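Local coordinates for major capsid protein P2 (Pseudoalteromonas phage pm2, PDB 2VVF) that forms the homotrimeric, double jelly-roll building block of the capsid of a marine, lipid-containing bacteriophage, at residues Val47-Asp52 with Cys114-Asp119; Arg54-Tyr59 with Leu144-Asn149; Ala184-Ile189 with Arg243-Ser248. All blocks are in the same frame, centred on the assembly; numbering follows the deposited sequence.

How the contacts relate
Contacts 1 and 3 are counterparts: each pairs two inner strands of a four-stranded antiparallel sheet, one in the N-terminal and one in the C-terminal jelly roll. They lie on opposite sides of the chain's centre, with their own centres about 32 Å apart. Contact 2 is part of the seam between the two halves. Its strand 54-59 borders strand 44-51 of contact 1, through probable hydrogen bonds from Leu56 N to Val49 O and from Tyr59 N to Val47 O, and the centres of contacts 1 and 2 are about 9 Å apart. The side chain of Leu144 in contact 2 comes within about 3 Å of the bound calcium ion, whereas contact 3 stays about 11 Å from contact 2 at the nearest atoms.

Contact 1. Residues Val47-Asp52 with Cys114-Asp119; sequences VRVELD and CEIKFD
Val47-Leu51 and Cys114-Asp119 run antiparallel, their axes 4.6 Å apart at closest approach and their directions 161° apart. Arg48 with Lys117 and Glu50 with Glu115 form the hydrogen-bonded pairs, each closed by two backbone N-H to O bonds. Val49 with Ile116 and Leu51 with Cys114 are the non-hydrogen-bonded pairs. On the face of Arg48, Glu50 and Lys117 the chemistry is ionic. With CG set opposite its carbonyl carbon (chi1 -50°) and the chain beyond it extended, Glu50 reaches diagonally to Lys117: Glu50 OE1 lies 3.2 Å from Lys117 CD and makes a salt bridge to Lys117 NZ at 3.6 Å. The Arg48 chain bends at chi3 and passes over the root of the same lysine, NH2 3.3 Å from Lys117 CB. From there NH2 makes a long salt bridge of 3.6 Å to Asp119 OD1, which lies in the guanidinium plane at its edge and is hydrogen-bonded to Ser18. The other face is apolar: Leu51 CD2 meets Cys114 SG at 3.4 Å, and Val49 CG2 rests 4.2 Å from Ile116 CG1. Beyond the pair, strand 18-23 flanks 114-120 and strand 54-59 flanks 44-51, completing one sheet of the N-terminal jelly roll, while Leu106 of strand 106-107 touches both Leu51 and Cys114.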
loop_
_atom_site.group_PDB
_atom_site.type_symbol
_atom_site.label_atom_id
_atom_site.label_comp_id
_atom_site.label_asym_id
_atom_site.label_seq_id
_atom_site.Cartn_x
_atom_site.Cartn_y
_atom_site.Cartn_z
ATOM N N VAL A 47 16.253 26.355 -5.620
ATOM C CA VAL A 47 16.568 25.416 -4.555
ATOM C C VAL A 47 17.607 24.421 -5.060
ATOM O O VAL A 47 17.369 23.696 -6.024
ATOM C CB VAL A 47 15.305 24.702 -4.045
ATOM C CG1 VAL A 47 15.638 23.822 -2.847
ATOM C CG2 VAL A 47 14.230 25.720 -3.689
ATOM N N ARG A 48 18.772 24.413 -4.425
ATOM C CA ARG A 48 19.845 23.521 -4.834
ATOM C C ARG A 48 20.375 22.684 -3.682
ATOM O O ARG A 48 20.714 23.206 -2.621
ATOM C CB ARG A 48 20.995 24.313 -5.465
ATOM C CG ARG A 48 20.563 25.583 -6.185
ATOM C CD ARG A 48 21.702 26.591 -6.270
ATOM N NE ARG A 48 21.797 27.420 -5.070
ATOM C CZ ARG A 48 21.287 28.644 -4.961
ATOM N NH1 ARG A 48 20.643 29.191 -5.982
ATOM N NH2 ARG A 48 21.422 29.321 -3.829
ATOM N N VAL A 49 20.455 21.378 -3.911
ATOM C CA VAL A 49 21.002 20.452 -2.931
ATOM C C VAL A 49 22.452 20.219 -3.339
ATOM O O VAL A 49 22.722 19.686 -4.414
ATOM C CB VAL A 49 20.205 19.134 -2.896
ATOM C CG1 VAL A 49 20.862 18.140 -1.958
ATOM C CG2 VAL A 49 18.763 19.394 -2.481
ATOM N N GLU A 50 23.383 20.671 -2.506
ATOM C CA GLU A 50 24.799 20.549 -2.827
ATOM C C GLU A 50 25.590 19.660 -1.876
ATOM O O GLU A 50 25.499 19.793 -0.656
ATOM C CB GLU A 50 25.450 21.929 -2.914
ATOM C CG GLU A 50 24.697 22.913 -3.794
ATOM C CD GLU A 50 25.398 24.248 -3.895
ATOM O OE1 GLU A 50 26.283 24.521 -3.057
ATOM O OE2 GLU A 50 25.067 25.026 -4.815
ATOM N N LEU A 51 26.384 18.770 -2.459
ATOM C CA LEU A 51 27.241 17.873 -1.698
ATOM C C LEU A 51 28.685 18.222 -2.032
ATOM O O LEU A 51 29.132 18.025 -3.163
ATOM C CB LEU A 51 26.964 16.417 -2.081
ATOM C CG LEU A 51 25.538 15.887 -1.909
ATOM C CD1 LEU A 51 25.543 14.367 -1.843
ATOM C CD2 LEU A 51 24.881 16.478 -0.671
ATOM N N ASP A 52 29.401 18.775 -1.059
ATOM C CA ASP A 52 30.791 19.168 -1.266
ATOM C C ASP A 52 30.908 20.298 -2.289
ATOM O O ASP A 52 31.890 20.382 -3.025
ATOM C CB ASP A 52 31.637 17.966 -1.700
ATOM C CG ASP A 52 32.167 17.170 -0.523
ATOM O OD1 ASP A 52 31.815 17.501 0.628
ATOM O OD2 ASP A 52 32.937 16.210 -0.746
ATOM N N CYS A 114 27.314 19.579 3.260
ATOM C CA CYS A 114 26.000 19.172 2.781
ATOM C C CYS A 114 25.086 20.378 2.958
ATOM O O CYS A 114 24.827 20.814 4.080
ATOM C CB CYS A 114 25.472 17.974 3.571
ATOM S SG CYS A 114 24.301 16.953 2.648
ATOM N N GLU A 115 24.636 20.946 1.846
ATOM C CA GLU A 115 23.828 22.153 1.896
ATOM C C GLU A 115 22.563 22.115 1.046
ATOM O O GLU A 115 22.494 21.427 0.026
ATOM C CB GLU A 115 24.679 23.341 1.444
ATOM C CG GLU A 115 24.753 24.485 2.433
ATOM C CD GLU A 115 25.847 25.475 2.084
ATOM O OE1 GLU A 115 27.016 25.215 2.435
ATOM O OE2 GLU A 115 25.541 26.503 1.442
ATOM N N ILE A 116 21.583 22.912 1.459
ATOM C CA ILE A 116 20.343 23.076 0.714
ATOM C C ILE A 116 20.145 24.578 0.551
ATOM O O ILE A 116 19.561 25.238 1.411
ATOM C CB ILE A 116 19.142 22.422 1.420
ATOM C CG1 ILE A 116 19.279 20.900 1.407
ATOM C CG2 ILE A 116 17.846 22.829 0.737
ATOM C CD1 ILE A 116 18.097 20.186 2.023
ATOM N N LYS A 117 20.692 25.120 -0.531
ATOM C CA LYS A 117 20.623 26.549 -0.794
ATOM C C LYS A 117 19.348 26.949 -1.524
ATOM O O LYS A 117 18.743 26.144 -2.230
ATOM C CB LYS A 117 21.851 27.006 -1.586
ATOM C CG LYS A 117 23.168 26.818 -0.852
ATOM C CD LYS A 117 24.335 26.742 -1.822
ATOM C CE LYS A 117 24.955 28.110 -2.056
ATOM N NZ LYS A 117 26.422 28.021 -2.290
ATOM N N PHE A 118 18.954 28.206 -1.350
ATOM C CA PHE A 118 17.757 28.736 -1.987
ATOM C C PHE A 118 17.706 30.250 -1.817
ATOM O O PHE A 118 18.369 30.807 -0.944
ATOM C CB PHE A 118 16.498 28.094 -1.393
ATOM C CG PHE A 118 16.340 28.321 0.084
ATOM C CD1 PHE A 118 16.896 27.442 0.998
ATOM C CD2 PHE A 118 15.643 29.422 0.559
ATOM C CE1 PHE A 118 16.758 27.653 2.358
ATOM C CE2 PHE A 118 15.501 29.638 1.918
ATOM C CZ PHE A 118 16.059 28.752 2.818
ATOM N N ASP A 119 16.915 30.907 -2.657
ATOM C CA ASP A 119 16.771 32.355 -2.600
ATOM C C ASP A 119 15.341 32.737 -2.228
ATOM O O ASP A 119 14.381 32.184 -2.768
ATOM C CB ASP A 119 17.135 32.981 -3.949
ATOM C CG ASP A 119 18.471 32.497 -4.476
ATOM O OD1 ASP A 119 19.400 32.308 -3.662
ATOM O OD2 ASP A 119 18.594 32.306 -5.704
#

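Contact 2. Residues Arg54-Tyr59 with Leu144-Asn149; sequences RLLSTY and LTMRRN
Arg148 turns back from its strand to grip Leu56 O with two nitrogens, NE at 2.9 Å and NH2 at 3.0 Å. The oxygen lies in the guanidinium plane, yet both donors reach it from one face of its own carbonyl plane. Leu55 CD2 lies over one guanidinium face, 4.1 Å from Arg148 NE. Next along, Ser57 OG accepts from Arg147 N in a nearly straight bond (168°), and Thr58 N donates to Arg147 O. The Arg147 chain, extended from CG to NE, carries CD over one face of the Tyr59 ring, 3.6 Å from its centroid in a CH-pi contact. The guanidinium, its plane 20° from that of the ring, has Tyr59 CD1 over one face, offset toward the rim, while NH1 bonds to Thr58 O. At the other end Leu56 CD1 presses on Met146 CG at 3.4 Å and lies 4.0 Å from Leu144 CD2.

The strands cross at 60°, so only a short part of each meets here, between an outermost strand of the N-terminal jelly roll and the first strand of the C-terminal one. A classic beta bulge, in which Leu56 and Ser57 both face Val49, interrupts the regular pairing of strand 54-59 just where Arg148 takes the Leu56 carbonyl.

In the second shell, Arg148 NH2 makes a salt bridge to the terminal carboxylate of Phe269, whose ring adds a cation-pi contact. Glu68 of helix 63-71 accepts a hydrogen bond from the Tyr59 hydroxyl and is a long, weak ion partner of Arg147.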
loop_
_atom_site.group_PDB
_atom_site.type_symbol
_atom_site.label_atom_id
_atom_site.label_comp_id
_atom_site.label_asym_id
_atom_site.label_seq_id
_atom_site.Cartn_x
_atom_site.Cartn_y
_atom_site.Cartn_z
ATOM N N ARG A 54 29.144 20.692 -4.914
ATOM C CA ARG A 54 28.620 20.268 -6.210
ATOM C C ARG A 54 27.102 20.110 -6.183
ATOM O O ARG A 54 26.521 19.798 -5.144
ATOM C CB ARG A 54 29.284 18.964 -6.653
ATOM C CG ARG A 54 30.748 18.852 -6.251
ATOM C CD ARG A 54 31.280 17.451 -6.484
ATOM N NE ARG A 54 31.250 17.089 -7.898
ATOM C CZ ARG A 54 32.131 17.517 -8.795
ATOM N NH1 ARG A 54 33.117 18.324 -8.428
ATOM N NH2 ARG A 54 32.027 17.136 -10.060
ATOM N N LEU A 55 26.466 20.311 -7.332
ATOM C CA LEU A 55 25.014 20.213 -7.425
ATOM C C LEU A 55 24.513 18.779 -7.539
ATOM O O LEU A 55 24.995 18.005 -8.366
ATOM C CB LEU A 55 24.488 21.033 -8.603
ATOM C CG LEU A 55 23.001 20.838 -8.911
ATOM C CD1 LEU A 55 22.139 21.644 -7.948
ATOM C CD2 LEU A 55 22.690 21.207 -10.352
ATOM N N LEU A 56 23.524 18.442 -6.717
ATOM C CA LEU A 56 22.922 17.116 -6.748
ATOM C C LEU A 56 21.558 17.223 -7.416
ATOM O O LEU A 56 21.337 16.672 -8.492
ATOM C CB LEU A 56 22.774 16.560 -5.331
ATOM C CG LEU A 56 22.143 15.171 -5.219
ATOM C CD1 LEU A 56 23.154 14.093 -5.570
ATOM C CD2 LEU A 56 21.573 14.946 -3.829
ATOM N N SER A 57 20.659 17.967 -6.778
ATOM C CA SER A 57 19.313 18.172 -7.299
ATOM C C SER A 57 18.998 19.662 -7.346
ATOM O O SER A 57 19.528 20.444 -6.552
ATOM C CB SER A 57 18.284 17.454 -6.421
ATOM O OG SER A 57 18.350 16.051 -6.601
ATOM N N THR A 58 18.133 20.053 -8.275
ATOM C CA THR A 58 17.760 21.453 -8.416
ATOM C C THR A 58 16.258 21.640 -8.620
ATOM O O THR A 58 15.616 20.880 -9.347
ATOM C CB THR A 58 18.570 22.143 -9.532
ATOM O OG1 THR A 58 17.954 23.389 -9.873
ATOM C CG2 THR A 58 18.630 21.267 -10.772
ATOM N N TYR A 59 15.708 22.665 -7.979
ATOM C CA TYR A 59 14.293 22.994 -8.110
ATOM C C TYR A 59 14.167 24.480 -8.426
ATOM O O TYR A 59 14.679 25.317 -7.684
ATOM C CB TYR A 59 13.548 22.701 -6.805
ATOM C CG TYR A 59 13.508 21.240 -6.416
ATOM C CD1 TYR A 59 12.409 20.449 -6.727
ATOM C CD2 TYR A 59 14.550 20.661 -5.702
ATOM C CE1 TYR A 59 12.361 19.118 -6.359
ATOM C CE2 TYR A 59 14.511 19.332 -5.330
ATOM C CZ TYR A 59 13.414 18.565 -5.661
ATOM O OH TYR A 59 13.374 17.241 -5.291
ATOM N N LEU A 144 21.839 8.135 -4.964
ATOM C CA LEU A 144 21.033 9.325 -4.721
ATOM C C LEU A 144 20.218 9.698 -5.955
ATOM O O LEU A 144 20.576 9.346 -7.077
ATOM C CB LEU A 144 21.943 10.502 -4.353
ATOM C CG LEU A 144 22.113 10.884 -2.881
ATOM C CD1 LEU A 144 21.853 9.703 -1.968
ATOM C CD2 LEU A 144 23.500 11.458 -2.638
ATOM N N THR A 145 19.133 10.438 -5.738
ATOM C CA THR A 145 18.297 10.930 -6.828
ATOM C C THR A 145 18.840 12.301 -7.218
ATOM O O THR A 145 19.052 13.156 -6.358
ATOM C CB THR A 145 16.817 11.036 -6.407
ATOM O OG1 THR A 145 16.292 9.729 -6.148
ATOM C CG2 THR A 145 15.999 11.699 -7.503
ATOM N N MET A 146 19.092 12.501 -8.507
ATOM C CA MET A 146 19.633 13.770 -8.980
ATOM C C MET A 146 18.691 14.460 -9.957
ATOM O O MET A 146 18.710 14.183 -11.154
ATOM C CB MET A 146 21.013 13.565 -9.607
ATOM C CG MET A 146 22.073 13.136 -8.609
ATOM S SD MET A 146 23.284 12.014 -9.313
ATOM C CE MET A 146 23.955 11.252 -7.820
ATOM N N ARG A 147 17.862 15.352 -9.429
ATOM C CA ARG A 147 16.893 16.085 -10.235
ATOM C C ARG A 147 17.581 17.192 -11.030
ATOM O O ARG A 147 18.175 18.105 -10.455
ATOM C CB ARG A 147 15.807 16.671 -9.333
ATOM C CG ARG A 147 14.599 17.225 -10.062
ATOM C CD ARG A 147 13.818 18.171 -9.158
ATOM N NE ARG A 147 12.454 18.391 -9.628
ATOM C CZ ARG A 147 12.075 19.440 -10.350
ATOM N NH1 ARG A 147 12.962 20.365 -10.691
ATOM N NH2 ARG A 147 10.812 19.562 -10.736
ATOM N N ARG A 148 17.505 17.097 -12.355
ATOM C CA ARG A 148 18.137 18.078 -13.235
ATOM C C ARG A 148 17.122 18.869 -14.054
ATOM O O ARG A 148 16.078 18.348 -14.447
ATOM C CB ARG A 148 19.164 17.410 -14.150
ATOM C CG ARG A 148 20.430 16.968 -13.437
ATOM C CD ARG A 148 20.822 17.949 -12.340
ATOM N NE ARG A 148 21.656 17.319 -11.320
ATOM C CZ ARG A 148 22.942 17.031 -11.480
ATOM N NH1 ARG A 148 23.553 17.327 -12.618
ATOM N NH2 ARG A 148 23.619 16.449 -10.501
ATOM N N ASN A 149 17.448 20.132 -14.310
ATOM C CA ASN A 149 16.572 21.038 -15.044
ATOM C C ASN A 149 17.082 21.309 -16.456
ATOM O O ASN A 149 18.272 21.546 -16.660
ATOM C CB ASN A 149 16.461 22.366 -14.284
ATOM C CG ASN A 149 15.056 22.926 -14.290
ATOM O OD1 ASN A 149 14.129 22.311 -14.817
ATOM N ND2 ASN A 149 14.888 24.102 -13.696
#

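Contact 3. Residues Ala184-Ile189 with Arg243-Ser248; sequences AVEFQI and RLKIDS
Leu244 sits between the side chains of Phe187 and Val185 on the apolar face shared by strands 184-189 and 243-248, meeting the first with its CD1 methyl and the second with its branch point. Leu244 CD1 meets the edge of the Phe187 ring in the ring plane, 3.3 Å from Phe187 CD1, so the leucine abuts the rim of the phenyl group. The branch point of the same leucine, CG, rests 4.1 Å from Val185 CG1. With CG1 opposite its backbone N (chi1 178°), Val185 spreads its methyls to two neighbours, and CG2 lies beside Ile246 CG1 at 4.1 Å, these two side chains pointing the same way. Valine thus fills the hollow between Leu244 and Ile246, and Leu244 the one between Phe187 and Val185. From above this layer Tyr219 and Ile221 of strand 218-222 press on Val185, in keeping with the second sheet of a jelly-roll sandwich, and Met1 of a second subunit packs on Phe187.

The antiparallel backbones, their axes 4.7 Å apart at the closest point, keep these bumps in step through three hydrogen-bonded pairs: Ala184 with Asp247, Glu186 with Lys245 and Gln188 with Arg243. One bond, from Ala184 N to Asp247 O, is weak.

On the opposite, polar face the Lys245 chain runs beside that of Glu186 and bends at chi4, bringing NZ to 3.0 Å from Gln188 OE1. That hydrogen bond comes from above the amide plane. Glu186 OE2 makes a long salt bridge of 3.8 Å to Lys245 NZ, has Lys193 of strand 192-199 as a second, weak and distant ion partner, and lies only 3.1 Å from Gln188 OE1. Two acceptors this close would probably repel each other, and the positive charge of Lys245, set near both, would be expected to ease that repulsion.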
loop_
_atom_site.group_PDB
_atom_site.type_symbol
_atom_site.label_atom_id
_atom_site.label_comp_id
_atom_site.label_asym_id
_atom_site.label_seq_id
_atom_site.Cartn_x
_atom_site.Cartn_y
_atom_site.Cartn_z
ATOM N N ALA A 184 0.863 14.339 -27.332
ATOM C CA ALA A 184 1.397 12.990 -27.235
ATOM C C ALA A 184 2.916 13.024 -27.256
ATOM O O ALA A 184 3.518 13.988 -27.727
ATOM C CB ALA A 184 0.868 12.129 -28.371
ATOM N N VAL A 185 3.529 11.968 -26.735
ATOM C CA VAL A 185 4.979 11.874 -26.686
ATOM C C VAL A 185 5.428 10.459 -27.008
ATOM O O VAL A 185 4.704 9.495 -26.771
ATOM C CB VAL A 185 5.533 12.336 -25.318
ATOM C CG1 VAL A 185 7.050 12.172 -25.269
ATOM C CG2 VAL A 185 5.130 13.778 -25.038
ATOM N N GLU A 186 6.631 10.345 -27.556
ATOM C CA GLU A 186 7.198 9.055 -27.910
ATOM C C GLU A 186 8.634 9.013 -27.406
ATOM O O GLU A 186 9.377 9.982 -27.552
ATOM C CB GLU A 186 7.168 8.870 -29.430
ATOM C CG GLU A 186 7.857 7.610 -29.929
ATOM C CD GLU A 186 7.851 7.510 -31.443
ATOM O OE1 GLU A 186 6.811 7.826 -32.057
ATOM O OE2 GLU A 186 8.889 7.125 -32.021
ATOM N N PHE A 187 9.014 7.902 -26.789
ATOM C CA PHE A 187 10.369 7.760 -26.276
ATOM C C PHE A 187 11.071 6.572 -26.917
ATOM O O PHE A 187 10.519 5.477 -26.984
ATOM C CB PHE A 187 10.365 7.612 -24.754
ATOM C CG PHE A 187 11.733 7.421 -24.163
ATOM C CD1 PHE A 187 12.585 8.501 -23.986
ATOM C CD2 PHE A 187 12.176 6.158 -23.799
ATOM C CE1 PHE A 187 13.849 8.326 -23.449
ATOM C CE2 PHE A 187 13.437 5.976 -23.262
ATOM C CZ PHE A 187 14.276 7.062 -23.085
ATOM N N GLN A 188 12.290 6.792 -27.394
ATOM C CA GLN A 188 13.047 5.722 -28.024
ATOM C C GLN A 188 14.535 5.785 -27.718
ATOM O O GLN A 188 15.088 6.853 -27.456
ATOM C CB GLN A 188 12.815 5.709 -29.533
ATOM C CG GLN A 188 13.140 7.017 -30.225
ATOM C CD GLN A 188 13.066 6.905 -31.734
ATOM O OE1 GLN A 188 11.984 6.967 -32.321
ATOM N NE2 GLN A 188 14.218 6.722 -32.370
ATOM N N ILE A 189 15.172 4.622 -27.745
ATOM C CA ILE A 189 16.600 4.512 -27.494
ATOM C C ILE A 189 17.198 3.624 -28.574
ATOM O O ILE A 189 16.877 2.440 -28.658
ATOM C CB ILE A 189 16.885 3.939 -26.090
ATOM C CG1 ILE A 189 16.314 4.860 -25.009
ATOM C CG2 ILE A 189 18.381 3.742 -25.888
ATOM C CD1 ILE A 189 16.357 4.268 -23.619
ATOM N N ARG A 243 16.187 9.539 -27.717
ATOM C CA ARG A 243 15.321 10.556 -28.297
ATOM C C ARG A 243 13.914 10.674 -27.724
ATOM O O ARG A 243 13.323 9.697 -27.266
ATOM C CB ARG A 243 15.257 10.365 -29.813
ATOM C CG ARG A 243 14.389 11.365 -30.545
ATOM C CD ARG A 243 14.615 11.248 -32.039
ATOM N NE ARG A 243 16.027 11.055 -32.357
ATOM C CZ ARG A 243 16.848 12.031 -32.728
ATOM N NH1 ARG A 243 16.396 13.272 -32.838
ATOM N NH2 ARG A 243 18.120 11.767 -32.993
ATOM N N LEU A 244 13.374 11.885 -27.802
ATOM C CA LEU A 244 12.031 12.184 -27.329
ATOM C C LEU A 244 11.295 12.923 -28.444
ATOM O O LEU A 244 11.756 13.962 -28.913
ATOM C CB LEU A 244 12.108 13.078 -26.088
ATOM C CG LEU A 244 11.093 12.886 -24.960
ATOM C CD1 LEU A 244 11.158 11.474 -24.401
ATOM C CD2 LEU A 244 11.344 13.906 -23.860
ATOM N N LYS A 245 10.169 12.372 -28.886
ATOM C CA LYS A 245 9.374 12.994 -29.942
ATOM C C LYS A 245 8.099 13.578 -29.345
ATOM O O LYS A 245 7.182 12.843 -28.975
ATOM C CB LYS A 245 9.036 11.982 -31.036
ATOM C CG LYS A 245 10.232 11.543 -31.869
ATOM C CD LYS A 245 9.793 10.772 -33.104
ATOM C CE LYS A 245 10.945 10.578 -34.077
ATOM N NZ LYS A 245 11.306 9.143 -34.234
ATOM N N ILE A 246 8.058 14.901 -29.232
ATOM C CA ILE A 246 6.917 15.579 -28.631
ATOM C C ILE A 246 5.964 16.204 -29.639
ATOM O O ILE A 246 6.363 17.032 -30.459
ATOM C CB ILE A 246 7.367 16.615 -27.587
ATOM C CG1 ILE A 246 8.242 15.952 -26.522
ATOM C CG2 ILE A 246 6.162 17.297 -26.959
ATOM C CD1 ILE A 246 9.695 16.363 -26.584
ATOM N N ASP A 247 4.693 15.823 -29.549
ATOM C CA ASP A 247 3.659 16.370 -30.417
ATOM C C ASP A 247 2.905 17.441 -29.640
ATOM O O ASP A 247 2.069 17.133 -28.790
ATOM C CB ASP A 247 2.693 15.269 -30.864
ATOM C CG ASP A 247 3.169 14.544 -32.110
ATOM O OD1 ASP A 247 4.365 14.665 -32.453
ATOM O OD2 ASP A 247 2.349 13.845 -32.741
ATOM N N SER A 248 3.224 18.700 -29.918
ATOM C CA SER A 248 2.597 19.819 -29.224
ATOM C C SER A 248 1.551 20.522 -30.084
ATOM O O SER A 248 1.430 20.256 -31.279
ATOM C CB SER A 248 3.661 20.819 -28.764
ATOM O OG SER A 248 3.146 21.711 -27.789
#